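Local coordinates for prophenoloxidase b (Marsupenaeus japonicus, PDB 3WKY), which probably serves as the inactive precursor of a type 3 copper phenoloxidase that hydroxylates monophenols and oxidises o-diphenols, at residues Thr410-Thr415 / Leu636-Ser641; His591-Ala596 / Ala643-Phe648; Tyr333-Val338 / Asn402-Tyr407; Phe506-Phe511 / Ala521-Tyr526. One frame throughout, in Å; residues are numbered along the deposited sequence. Where two conformers were deposited one is given.

Interaction 1: Thr410-Thr415 / Leu636-Ser641; sequences TQPPYT and LERRSS. With EDO (1,2-ethanediol), chain N.
R638 lays its guanidinium flat on the ring of Y414, a stacked cation-pi pair that joins two loops of the hemocyanin-type Ig-like domain, one following helix 391-409 and the other leading into helix 645-650. The two planes are only 17° apart. CZ of R638 is off-centre over the ring, 3.4 Å from CE1 of Y414, whereas R638 CD sits over the face, 3.8 Å from the Y414 centroid. An extended chain from CG to NE (chi2 -161°) carries R638 across the ring at about a right angle, past CE2 first and on to CE1. Q411 CB closes over the opposite face of the guanidinium. In the same group NH1 of R638 gives a bent bond to P412 O (2.9 Å, 145° at the hydrogen), and NH2 is taken by N326, so stack and bonds together fix its rotation. At the ring edge, Y414 OH donates to E637 OE1 at 2.6 Å, on the syn side of the carboxylate; OE2 of E637 is salt-bridged to K408. A leucine in place of Y414 would probably leave the R638 guanidinium without its flat support and E637 OE1 without its hydroxyl partner. Farther along, P413 rests against the other loop, its CB 3.4 Å from R639 O, and CD lies over the R639 guanidinium in one of that side chain's two conformers, a less certain contact. S641 O meets K517 of a second subunit, placing this corner at an interface. One water accepts from Y414 N at 3.0 Å and donates to R639 O at 2.8 Å.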
# COMPACT_ATOMS: atom_id res chain seq x y z
N THR A 410 -26.95 24.85 -3.88
CA THR A 410 -28.27 24.40 -3.43
C THR A 410 -29.33 25.49 -3.61
O THR A 410 -30.52 25.23 -3.46
CB THR A 410 -28.30 23.97 -1.96
OG1 THR A 410 -27.98 25.09 -1.12
CG2 THR A 410 -27.30 22.82 -1.70
N GLN A 411 -28.89 26.71 -3.90
CA GLN A 411 -29.83 27.83 -3.99
C GLN A 411 -30.44 27.93 -5.38
O GLN A 411 -29.78 27.64 -6.38
CB GLN A 411 -29.12 29.13 -3.60
CG GLN A 411 -28.61 29.07 -2.15
CD GLN A 411 -29.71 28.71 -1.18
OE1 GLN A 411 -30.62 29.51 -0.96
NE2 GLN A 411 -29.65 27.50 -0.61
N PRO A 412 -31.72 28.32 -5.44
CA PRO A 412 -32.35 28.47 -6.76
C PRO A 412 -31.73 29.62 -7.52
O PRO A 412 -31.29 30.60 -6.90
CB PRO A 412 -33.82 28.78 -6.42
CG PRO A 412 -33.79 29.41 -5.07
CD PRO A 412 -32.62 28.70 -4.33
N PRO A 413 -31.68 29.53 -8.85
CA PRO A 413 -31.15 30.64 -9.65
C PRO A 413 -31.95 31.91 -9.36
O PRO A 413 -33.12 31.81 -9.00
CB PRO A 413 -31.43 30.20 -11.09
CG PRO A 413 -31.49 28.69 -11.03
CD PRO A 413 -32.08 28.37 -9.68
N TYR A 414 -31.30 33.06 -9.46
CA TYR A 414 -32.00 34.34 -9.34
C TYR A 414 -33.13 34.40 -10.37
O TYR A 414 -32.95 34.01 -11.52
CB TYR A 414 -31.04 35.51 -9.53
CG TYR A 414 -30.04 35.64 -8.40
CD1 TYR A 414 -30.44 36.06 -7.14
CD2 TYR A 414 -28.69 35.36 -8.60
CE1 TYR A 414 -29.52 36.18 -6.10
CE2 TYR A 414 -27.76 35.46 -7.56
CZ TYR A 414 -28.19 35.88 -6.32
OH TYR A 414 -27.27 35.99 -5.30
N THR A 415 -34.30 34.87 -9.94
CA THR A 415 -35.46 35.00 -10.84
C THR A 415 -35.27 36.20 -11.76
O THR A 415 -34.40 37.04 -11.52
CB THR A 415 -36.76 35.20 -10.04
OG1 THR A 415 -36.71 36.45 -9.35
CG2 THR A 415 -36.95 34.05 -9.05
N LEU A 636 -23.17 36.75 -9.15
CA LEU A 636 -22.29 35.75 -9.72
C LEU A 636 -21.80 34.70 -8.71
O LEU A 636 -20.66 34.24 -8.78
CB LEU A 636 -21.09 36.43 -10.39
CG LEU A 636 -21.50 37.40 -11.51
CD1 LEU A 636 -20.27 38.08 -12.08
CD2 LEU A 636 -22.27 36.66 -12.59
N GLU A 637 -22.67 34.33 -7.77
CA GLU A 637 -22.38 33.20 -6.89
C GLU A 637 -23.49 32.16 -6.93
O GLU A 637 -23.49 31.22 -6.13
CB GLU A 637 -22.09 33.65 -5.45
CG GLU A 637 -22.75 34.97 -5.04
CD GLU A 637 -24.26 34.89 -5.01
OE1 GLU A 637 -24.90 35.34 -6.00
OE2 GLU A 637 -24.81 34.42 -3.99
N ARG A 638 -24.44 32.30 -7.86
CA ARG A 638 -25.47 31.27 -8.01
C ARG A 638 -25.45 30.61 -9.38
O ARG A 638 -24.98 31.19 -10.36
CB ARG A 638 -26.89 31.83 -7.78
CG ARG A 638 -27.22 32.12 -6.32
CD ARG A 638 -28.72 32.21 -6.08
NE ARG A 638 -29.02 32.95 -4.86
CZ ARG A 638 -30.24 33.31 -4.48
NH1 ARG A 638 -31.30 32.97 -5.21
NH2 ARG A 638 -30.41 34.02 -3.37
N ARG A 639 -26.00 29.41 -9.45
CA ARG A 639 -26.09 28.72 -10.72
C ARG A 639 -27.13 29.40 -11.61
O ARG A 639 -28.00 30.14 -11.13
CB ARG A 639 -26.44 27.25 -10.52
CG ARG A 639 -27.83 27.02 -9.96
CD ARG A 639 -27.96 25.58 -9.49
NE ARG A 639 -29.28 25.03 -9.79
CZ ARG A 639 -30.26 24.92 -8.90
NH1 ARG A 639 -30.09 25.31 -7.65
NH2 ARG A 639 -31.43 24.41 -9.28
N SER A 640 -27.02 29.15 -12.91
CA SER A 640 -27.93 29.71 -13.90
C SER A 640 -28.24 28.65 -14.94
O SER A 640 -27.42 27.77 -15.18
CB SER A 640 -27.28 30.89 -14.63
OG SER A 640 -28.13 31.34 -15.68
N SER A 641 -29.41 28.72 -15.57
CA SER A 641 -29.69 27.80 -16.66
C SER A 641 -28.85 28.17 -17.89
O SER A 641 -28.65 27.34 -18.77
CB SER A 641 -31.17 27.81 -17.02
OG SER A 641 -31.57 29.11 -17.39
C1 EDO N . -30.19 25.68 -13.12
O1 EDO N . -30.91 25.44 -11.90
C2 EDO N . -29.03 24.69 -13.20
O2 EDO N . -27.77 25.38 -13.33
O HOH W 1 -27.26 28.44 -7.05
O HOH W 2 -28.79 32.78 -10.99

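Interaction 2: His591-Ala596 / Ala643-Phe648; sequences HFFVMA and ATIEDF
F593 and I645 are the closest backbone pair between the strand 591-596 and the first turn of helix 645-650, yet their CA atoms stay 8.9 Å apart, so side chains alone bridge the gap. T644 is the N-cap of that helix, its OG1 accepting from D647 N at 3.0 Å. From the strand, H591 and F593 point toward the helix and I645 reaches between them. With CG1 anti to the backbone N (chi1 -173°), I645 sends CD1 to CD2 of F593, 4.2 Å away, and leaves CG2 for H591. That methyl makes a CH-pi contact over one face of the imidazole, 4.0 Å from the H591 centroid and displaced toward the rim. E646 bends back until OE2 is 3.8 Å from CE1 of H591, carboxylate and ring almost perpendicular, without a hydrogen bond. F593 CE2 approaches the edge of the F648 ring, 4.2 Å from CE2 of F648. W527 touches both H591 and I645, and F648 also packs on M655 of strand 655-664. Within the Ig-like domain, strand 588-598 runs between strands 501-509 and 655-664; helix 645-650 covers one side of it, while F592 turns to strand 424-432 on the other.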
# COMPACT_ATOMS: atom_id res chain seq x y z
N HIS A 591 -12.54 38.50 -18.51
CA HIS A 591 -13.88 39.06 -18.53
C HIS A 591 -13.95 40.21 -17.54
O HIS A 591 -13.40 40.13 -16.45
CB HIS A 591 -14.91 38.02 -18.10
CG HIS A 591 -15.08 36.87 -19.04
ND1 HIS A 591 -15.47 37.04 -20.36
CD2 HIS A 591 -14.97 35.54 -18.85
CE1 HIS A 591 -15.56 35.85 -20.94
NE2 HIS A 591 -15.27 34.92 -20.04
N PHE A 592 -14.69 41.27 -17.92
CA PHE A 592 -14.90 42.43 -17.06
C PHE A 592 -16.42 42.61 -17.06
O PHE A 592 -17.00 43.24 -17.96
CB PHE A 592 -14.17 43.63 -17.69
CG PHE A 592 -14.06 44.86 -16.82
CD1 PHE A 592 -15.05 45.85 -16.87
CD2 PHE A 592 -12.93 45.09 -16.05
CE1 PHE A 592 -14.93 47.02 -16.11
CE2 PHE A 592 -12.80 46.26 -15.29
CZ PHE A 592 -13.81 47.22 -15.32
N PHE A 593 -17.08 42.01 -16.08
CA PHE A 593 -18.54 41.97 -16.01
C PHE A 593 -19.05 43.23 -15.32
O PHE A 593 -18.53 43.62 -14.27
CB PHE A 593 -18.97 40.72 -15.21
CG PHE A 593 -20.45 40.70 -14.80
CD1 PHE A 593 -20.89 41.36 -13.65
CD2 PHE A 593 -21.36 39.95 -15.53
CE1 PHE A 593 -22.23 41.31 -13.27
CE2 PHE A 593 -22.70 39.89 -15.15
CZ PHE A 593 -23.13 40.57 -14.01
N VAL A 594 -20.07 43.86 -15.90
CA VAL A 594 -20.64 45.08 -15.33
C VAL A 594 -22.16 44.94 -15.20
O VAL A 594 -22.84 44.62 -16.17
CB VAL A 594 -20.36 46.31 -16.24
CG1 VAL A 594 -20.96 47.59 -15.63
CG2 VAL A 594 -18.86 46.46 -16.48
N MET A 595 -22.68 45.18 -14.00
CA MET A 595 -24.13 45.19 -13.81
C MET A 595 -24.62 46.46 -13.12
O MET A 595 -24.04 46.91 -12.12
CB MET A 595 -24.58 43.97 -13.00
CG MET A 595 -26.08 43.89 -12.80
SD MET A 595 -26.50 42.44 -11.79
CE MET A 595 -28.30 42.42 -11.87
N ALA A 596 -25.67 47.07 -13.67
CA ALA A 596 -26.31 48.21 -13.02
C ALA A 596 -27.55 47.70 -12.30
O ALA A 596 -28.47 47.16 -12.92
CB ALA A 596 -26.69 49.28 -14.05
N ALA A 643 -25.71 28.65 -20.16
CA ALA A 643 -24.48 27.87 -20.25
C ALA A 643 -23.23 28.74 -20.17
O ALA A 643 -22.20 28.30 -19.67
CB ALA A 643 -24.45 27.04 -21.52
N THR A 644 -23.30 29.96 -20.69
CA THR A 644 -22.12 30.83 -20.76
C THR A 644 -22.39 32.18 -20.11
O THR A 644 -23.55 32.57 -19.93
CB THR A 644 -21.66 31.04 -22.21
OG1 THR A 644 -22.67 31.74 -22.95
CG2 THR A 644 -21.37 29.69 -22.88
N ILE A 645 -21.33 32.89 -19.74
CA ILE A 645 -21.48 34.21 -19.16
C ILE A 645 -22.03 35.14 -20.24
O ILE A 645 -22.81 36.03 -19.94
CB ILE A 645 -20.17 34.75 -18.51
CG1 ILE A 645 -20.43 36.07 -17.76
CG2 ILE A 645 -19.05 34.89 -19.54
CD1 ILE A 645 -21.42 35.91 -16.60
N GLU A 646 -21.64 34.90 -21.49
CA GLU A 646 -22.19 35.65 -22.63
C GLU A 646 -23.71 35.52 -22.73
O GLU A 646 -24.43 36.53 -22.83
CB GLU A 646 -21.52 35.19 -23.93
CG GLU A 646 -20.03 35.56 -24.05
CD GLU A 646 -19.08 34.55 -23.41
OE1 GLU A 646 -19.51 33.65 -22.65
OE2 GLU A 646 -17.86 34.65 -23.67
N ASP A 647 -24.21 34.29 -22.70
CA ASP A 647 -25.66 34.04 -22.75
C ASP A 647 -26.37 34.67 -21.56
O ASP A 647 -27.46 35.21 -21.69
CB ASP A 647 -25.98 32.54 -22.78
CG ASP A 647 -25.67 31.90 -24.13
OD1 ASP A 647 -25.34 32.63 -25.09
OD2 ASP A 647 -25.77 30.66 -24.22
N PHE A 648 -25.74 34.58 -20.39
CA PHE A 648 -26.31 35.14 -19.17
C PHE A 648 -26.50 36.65 -19.29
O PHE A 648 -27.57 37.18 -19.00
CB PHE A 648 -25.38 34.83 -17.99
CG PHE A 648 -25.86 35.36 -16.66
CD1 PHE A 648 -26.90 34.75 -15.98
CD2 PHE A 648 -25.23 36.46 -16.07
CE1 PHE A 648 -27.34 35.22 -14.75
CE2 PHE A 648 -25.65 36.94 -14.83
CZ PHE A 648 -26.71 36.32 -14.17

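Interaction 3: Tyr333-Val338 / Asn402-Tyr407; sequences YGINLV and NVFHRY
Apolar contacts dominate between I335 and V338 of helix 334-343 and F404 and Y407 of helix 391-409. I335 CD1 comes 3.6 Å from CD1 of F404, the two side chains crossing at about a right angle, and V338 CG1 lies 3.9 Å from CE1 of the same ring. The two methyls of V338 are shared out: CG1, anti to the backbone N (chi1 172°), goes to F404, and CG2 goes over a face of Y407, 4.1 Å from CD1. A second kind of contact sets ring against backbone. The Y407 ring reaches the start of helix 334-343, CE2 lying 3.4 Å from I335 N and OH 3.3 Å from G334 CA; the glycine leaves room there for the hydroxyl. Both helices belong to the hemocyanin-type copper domain; the axes of segments 334-338 and 402-407 come within 10.4 Å at 147°, nearer antiparallel than crossed. Helix 391-409 also carries F393 and H397 of the Cu2-O2 pocket, and the F404 side chain is about 9 Å from the cluster. No hydrogen bond crosses between the segments, but D325 serves both: its OD1 is hydrogen-bonded to Y407 OH and to I335 N. F404 also packs on F222 of helix 218-239 and on L342.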
# COMPACT_ATOMS: atom_id res chain seq x y z
N TYR A 333 -29.09 34.98 6.53
CA TYR A 333 -28.74 34.41 5.23
C TYR A 333 -28.10 33.04 5.43
O TYR A 333 -27.28 32.87 6.34
CB TYR A 333 -27.71 35.30 4.52
CG TYR A 333 -28.21 36.68 4.14
CD1 TYR A 333 -28.40 37.67 5.11
CD2 TYR A 333 -28.48 37.00 2.82
CE1 TYR A 333 -28.85 38.93 4.77
CE2 TYR A 333 -28.94 38.26 2.47
CZ TYR A 333 -29.12 39.22 3.46
OH TYR A 333 -29.57 40.48 3.11
N GLY A 334 -28.46 32.08 4.59
CA GLY A 334 -27.90 30.74 4.71
C GLY A 334 -26.38 30.74 4.59
O GLY A 334 -25.70 30.03 5.34
N ILE A 335 -25.85 31.51 3.64
CA ILE A 335 -24.39 31.61 3.49
C ILE A 335 -23.73 32.10 4.79
O ILE A 335 -22.63 31.64 5.16
CB ILE A 335 -24.00 32.50 2.28
CG1 ILE A 335 -22.47 32.65 2.16
CG2 ILE A 335 -24.65 33.90 2.38
CD1 ILE A 335 -21.74 31.30 1.91
N ASN A 336 -24.40 33.01 5.50
CA ASN A 336 -23.87 33.50 6.77
C ASN A 336 -23.88 32.42 7.85
O ASN A 336 -22.91 32.26 8.59
CB ASN A 336 -24.65 34.72 7.28
CG ASN A 336 -23.98 35.36 8.48
OD1 ASN A 336 -22.79 35.69 8.44
ND2 ASN A 336 -24.73 35.52 9.56
N LEU A 337 -24.99 31.68 7.94
CA LEU A 337 -25.12 30.60 8.91
C LEU A 337 -24.07 29.51 8.68
O LEU A 337 -23.51 28.96 9.64
CB LEU A 337 -26.52 29.98 8.83
CG LEU A 337 -27.62 30.86 9.43
CD1 LEU A 337 -29.00 30.40 8.95
CD2 LEU A 337 -27.56 30.82 10.96
N VAL A 338 -23.83 29.18 7.41
CA VAL A 338 -22.81 28.17 7.06
C VAL A 338 -21.43 28.70 7.43
O VAL A 338 -20.61 27.98 8.01
CB VAL A 338 -22.88 27.80 5.55
CG1 VAL A 338 -21.70 26.90 5.14
CG2 VAL A 338 -24.20 27.09 5.26
N ASN A 402 -14.85 25.42 -1.48
CA ASN A 402 -15.66 24.33 -2.02
C ASN A 402 -16.89 24.04 -1.16
O ASN A 402 -17.95 23.71 -1.69
CB ASN A 402 -14.83 23.03 -2.16
CG ASN A 402 -13.93 23.03 -3.38
OD1 ASN A 402 -14.05 23.89 -4.27
ND2 ASN A 402 -13.04 22.04 -3.45
N VAL A 403 -16.74 24.12 0.16
CA VAL A 403 -17.88 23.92 1.05
C VAL A 403 -18.90 25.03 0.79
O VAL A 403 -20.10 24.78 0.66
CB VAL A 403 -17.48 23.96 2.53
CG1 VAL A 403 -18.70 23.71 3.43
CG2 VAL A 403 -16.37 22.92 2.83
N PHE A 404 -18.41 26.26 0.74
CA PHE A 404 -19.32 27.39 0.49
C PHE A 404 -20.02 27.29 -0.87
O PHE A 404 -21.22 27.57 -0.97
CB PHE A 404 -18.56 28.72 0.62
CG PHE A 404 -18.22 29.09 2.05
CD1 PHE A 404 -19.19 29.09 3.04
CD2 PHE A 404 -16.91 29.42 2.41
CE1 PHE A 404 -18.88 29.43 4.36
CE2 PHE A 404 -16.60 29.77 3.73
CZ PHE A 404 -17.59 29.77 4.71
N HIS A 405 -19.29 26.87 -1.90
CA HIS A 405 -19.87 26.72 -3.25
C HIS A 405 -20.87 25.57 -3.24
O HIS A 405 -21.90 25.63 -3.92
CB HIS A 405 -18.75 26.49 -4.29
CG HIS A 405 -19.25 26.27 -5.68
ND1 HIS A 405 -19.90 27.26 -6.40
CD2 HIS A 405 -19.19 25.19 -6.50
CE1 HIS A 405 -20.22 26.79 -7.59
NE2 HIS A 405 -19.79 25.54 -7.68
N ARG A 406 -20.57 24.51 -2.49
CA ARG A 406 -21.53 23.42 -2.32
C ARG A 406 -22.85 23.99 -1.82
O ARG A 406 -23.93 23.63 -2.32
CB ARG A 406 -21.03 22.39 -1.31
CG ARG A 406 -21.93 21.15 -1.18
CD ARG A 406 -21.50 20.31 0.04
NE ARG A 406 -22.22 19.04 0.13
CZ ARG A 406 -21.69 17.85 -0.17
NH1 ARG A 406 -20.42 17.76 -0.59
NH2 ARG A 406 -22.42 16.75 -0.06
N TYR A 407 -22.77 24.87 -0.83
CA TYR A 407 -23.98 25.50 -0.33
C TYR A 407 -24.61 26.40 -1.41
O TYR A 407 -25.82 26.34 -1.66
CB TYR A 407 -23.74 26.27 0.98
CG TYR A 407 -24.92 27.19 1.21
CD1 TYR A 407 -26.13 26.69 1.67
CD2 TYR A 407 -24.85 28.54 0.86
CE1 TYR A 407 -27.25 27.54 1.81
CE2 TYR A 407 -25.95 29.38 1.00
CZ TYR A 407 -27.14 28.87 1.48
OH TYR A 407 -28.24 29.71 1.61

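Interaction 4: Phe506-Phe511 / Ala521-Tyr526; sequences FLAPKF and ASLLRY
Y526 turns toward the end of strand 501-509, its side chain running along A508 and P509. CB meets the methyl of A508, CB to CB 3.9 Å. CG lies 4.0 Å from CD of P509. Y526 CD1 makes the tightest touch of the pair, 3.6 Å from P509 CD, and CE1 passes CG of the proline at 4.2 Å. With chi2 at -90° the ring is turned so that this one side, CD1 and CE1, runs along the pyrrolidine, the two crossing at about a right angle. At the far edge S522 O lies near the ring plane, beside CD2. The Y526 side chain also packs on N234 and L238 of helix 218-239, which bears H226 of the copper site. L523 comes in beside it: CG anti to the carbonyl carbon (chi1 -71°) brings CD2 to 4.1 Å from A508 CB and 3.4 Å from P509 O. A serine at P509 would remove the ring carbons that line Y526, probably opening a gap along CD1 and freeing the aromatic ring to shift. The contact closes the connection between antiparallel neighbours 501-509 and 528-534, folding short helix 520-523 back against the first of them. No hydrogen bond spans the two segments, and P509 O is buried with no polar partner in the model; cohesion here therefore rests on shape and apolar fit, at the cost of one unsatisfied carbonyl.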
# COMPACT_ATOMS: atom_id res chain seq x y z
N PHE A 506 -17.02 42.82 -11.83
CA PHE A 506 -16.24 41.64 -11.42
C PHE A 506 -15.31 41.19 -12.54
O PHE A 506 -15.59 41.44 -13.72
CB PHE A 506 -17.17 40.48 -11.01
CG PHE A 506 -17.93 40.72 -9.73
CD1 PHE A 506 -19.13 41.41 -9.73
CD2 PHE A 506 -17.42 40.26 -8.52
CE1 PHE A 506 -19.82 41.64 -8.54
CE2 PHE A 506 -18.11 40.49 -7.33
CZ PHE A 506 -19.31 41.17 -7.35
N LEU A 507 -14.22 40.52 -12.17
CA LEU A 507 -13.18 40.12 -13.12
C LEU A 507 -13.00 38.61 -13.02
O LEU A 507 -13.11 38.05 -11.92
CB LEU A 507 -11.85 40.79 -12.75
CG LEU A 507 -10.66 40.69 -13.72
CD1 LEU A 507 -10.83 41.68 -14.89
CD2 LEU A 507 -9.34 40.94 -13.00
N ALA A 508 -12.73 37.95 -14.15
CA ALA A 508 -12.35 36.53 -14.16
C ALA A 508 -11.58 36.23 -15.44
O ALA A 508 -11.81 36.87 -16.46
CB ALA A 508 -13.58 35.63 -14.07
N PRO A 509 -10.66 35.25 -15.40
CA PRO A 509 -10.01 34.90 -16.66
C PRO A 509 -11.02 34.32 -17.65
O PRO A 509 -12.02 33.71 -17.24
CB PRO A 509 -9.01 33.80 -16.25
CG PRO A 509 -8.84 33.96 -14.77
CD PRO A 509 -10.17 34.45 -14.26
N LYS A 510 -10.76 34.50 -18.94
CA LYS A 510 -11.65 33.95 -19.95
C LYS A 510 -11.38 32.46 -20.20
O LYS A 510 -12.32 31.68 -20.42
CB LYS A 510 -11.52 34.76 -21.26
CG LYS A 510 -12.49 34.32 -22.35
CD LYS A 510 -12.56 35.36 -23.47
CE LYS A 510 -13.58 34.96 -24.54
NZ LYS A 510 -13.66 35.97 -25.63
N PHE A 511 -10.11 32.08 -20.14
CA PHE A 511 -9.70 30.71 -20.47
C PHE A 511 -9.11 29.98 -19.27
O PHE A 511 -8.46 30.60 -18.43
CB PHE A 511 -8.67 30.74 -21.60
CG PHE A 511 -9.16 31.46 -22.83
CD1 PHE A 511 -9.93 30.80 -23.77
CD2 PHE A 511 -8.86 32.80 -23.02
CE1 PHE A 511 -10.39 31.48 -24.90
CE2 PHE A 511 -9.31 33.48 -24.14
CZ PHE A 511 -10.08 32.82 -25.08
N ALA A 521 -20.72 27.94 -15.25
CA ALA A 521 -20.52 27.17 -14.02
C ALA A 521 -19.08 27.23 -13.49
O ALA A 521 -18.86 27.35 -12.28
CB ALA A 521 -20.95 25.71 -14.23
N SER A 522 -18.11 27.15 -14.39
CA SER A 522 -16.71 27.20 -14.00
C SER A 522 -16.30 28.60 -13.57
O SER A 522 -15.49 28.76 -12.66
CB SER A 522 -15.80 26.73 -15.14
OG SER A 522 -16.12 25.39 -15.50
N LEU A 523 -16.85 29.62 -14.23
CA LEU A 523 -16.51 30.99 -13.91
C LEU A 523 -16.96 31.40 -12.51
O LEU A 523 -16.37 32.30 -11.91
CB LEU A 523 -17.09 31.96 -14.96
CG LEU A 523 -16.40 31.91 -16.33
CD1 LEU A 523 -17.20 32.74 -17.36
CD2 LEU A 523 -15.00 32.45 -16.22
N LEU A 524 -18.01 30.77 -11.99
CA LEU A 524 -18.46 31.05 -10.62
C LEU A 524 -17.33 30.91 -9.60
O LEU A 524 -17.32 31.60 -8.58
CB LEU A 524 -19.59 30.12 -10.20
CG LEU A 524 -20.94 30.25 -10.90
CD1 LEU A 524 -21.92 29.23 -10.33
CD2 LEU A 524 -21.49 31.67 -10.73
N ARG A 525 -16.36 30.04 -9.88
CA ARG A 525 -15.31 29.80 -8.89
C ARG A 525 -14.22 30.87 -9.01
O ARG A 525 -13.30 30.91 -8.19
CB ARG A 525 -14.69 28.41 -9.08
CG ARG A 525 -15.70 27.26 -9.22
CD ARG A 525 -16.71 27.19 -8.05
NE ARG A 525 -16.08 27.30 -6.73
CZ ARG A 525 -15.49 26.29 -6.09
NH1 ARG A 525 -15.41 25.09 -6.66
NH2 ARG A 525 -14.96 26.49 -4.88
N TYR A 526 -14.33 31.72 -10.04
CA TYR A 526 -13.29 32.71 -10.33
C TYR A 526 -13.66 34.19 -10.10
O TYR A 526 -12.78 34.99 -9.86
CB TYR A 526 -12.79 32.58 -11.79
CG TYR A 526 -11.74 31.51 -12.00
CD1 TYR A 526 -10.39 31.80 -11.87
CD2 TYR A 526 -12.10 30.21 -12.34
CE1 TYR A 526 -9.41 30.81 -12.08
CE2 TYR A 526 -11.13 29.22 -12.54
CZ TYR A 526 -9.80 29.53 -12.42
OH TYR A 526 -8.84 28.56 -12.62

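Interactions 2, 3 and 4 are buried and held across their segments by apolar and ring contacts, whereas interaction 1, only partly buried and bordering a second subunit, relies on charge, hydrogen bonds and water. Interactions 2 and 4 share a sheet: strands 588-598 and 501-509 are neighbours, probably hydrogen-bonded through H591 N to A508 O, and I645 packs on L523. L636 ties interaction 1 to both: its methyls touch F593, F648 and F506, and its carbonyl O meets L524. Interaction 3 belongs to the copper domain; helix 391-409 leads from it to the loop of interaction 1, and N402 with R525 probably bonds it to interaction 4.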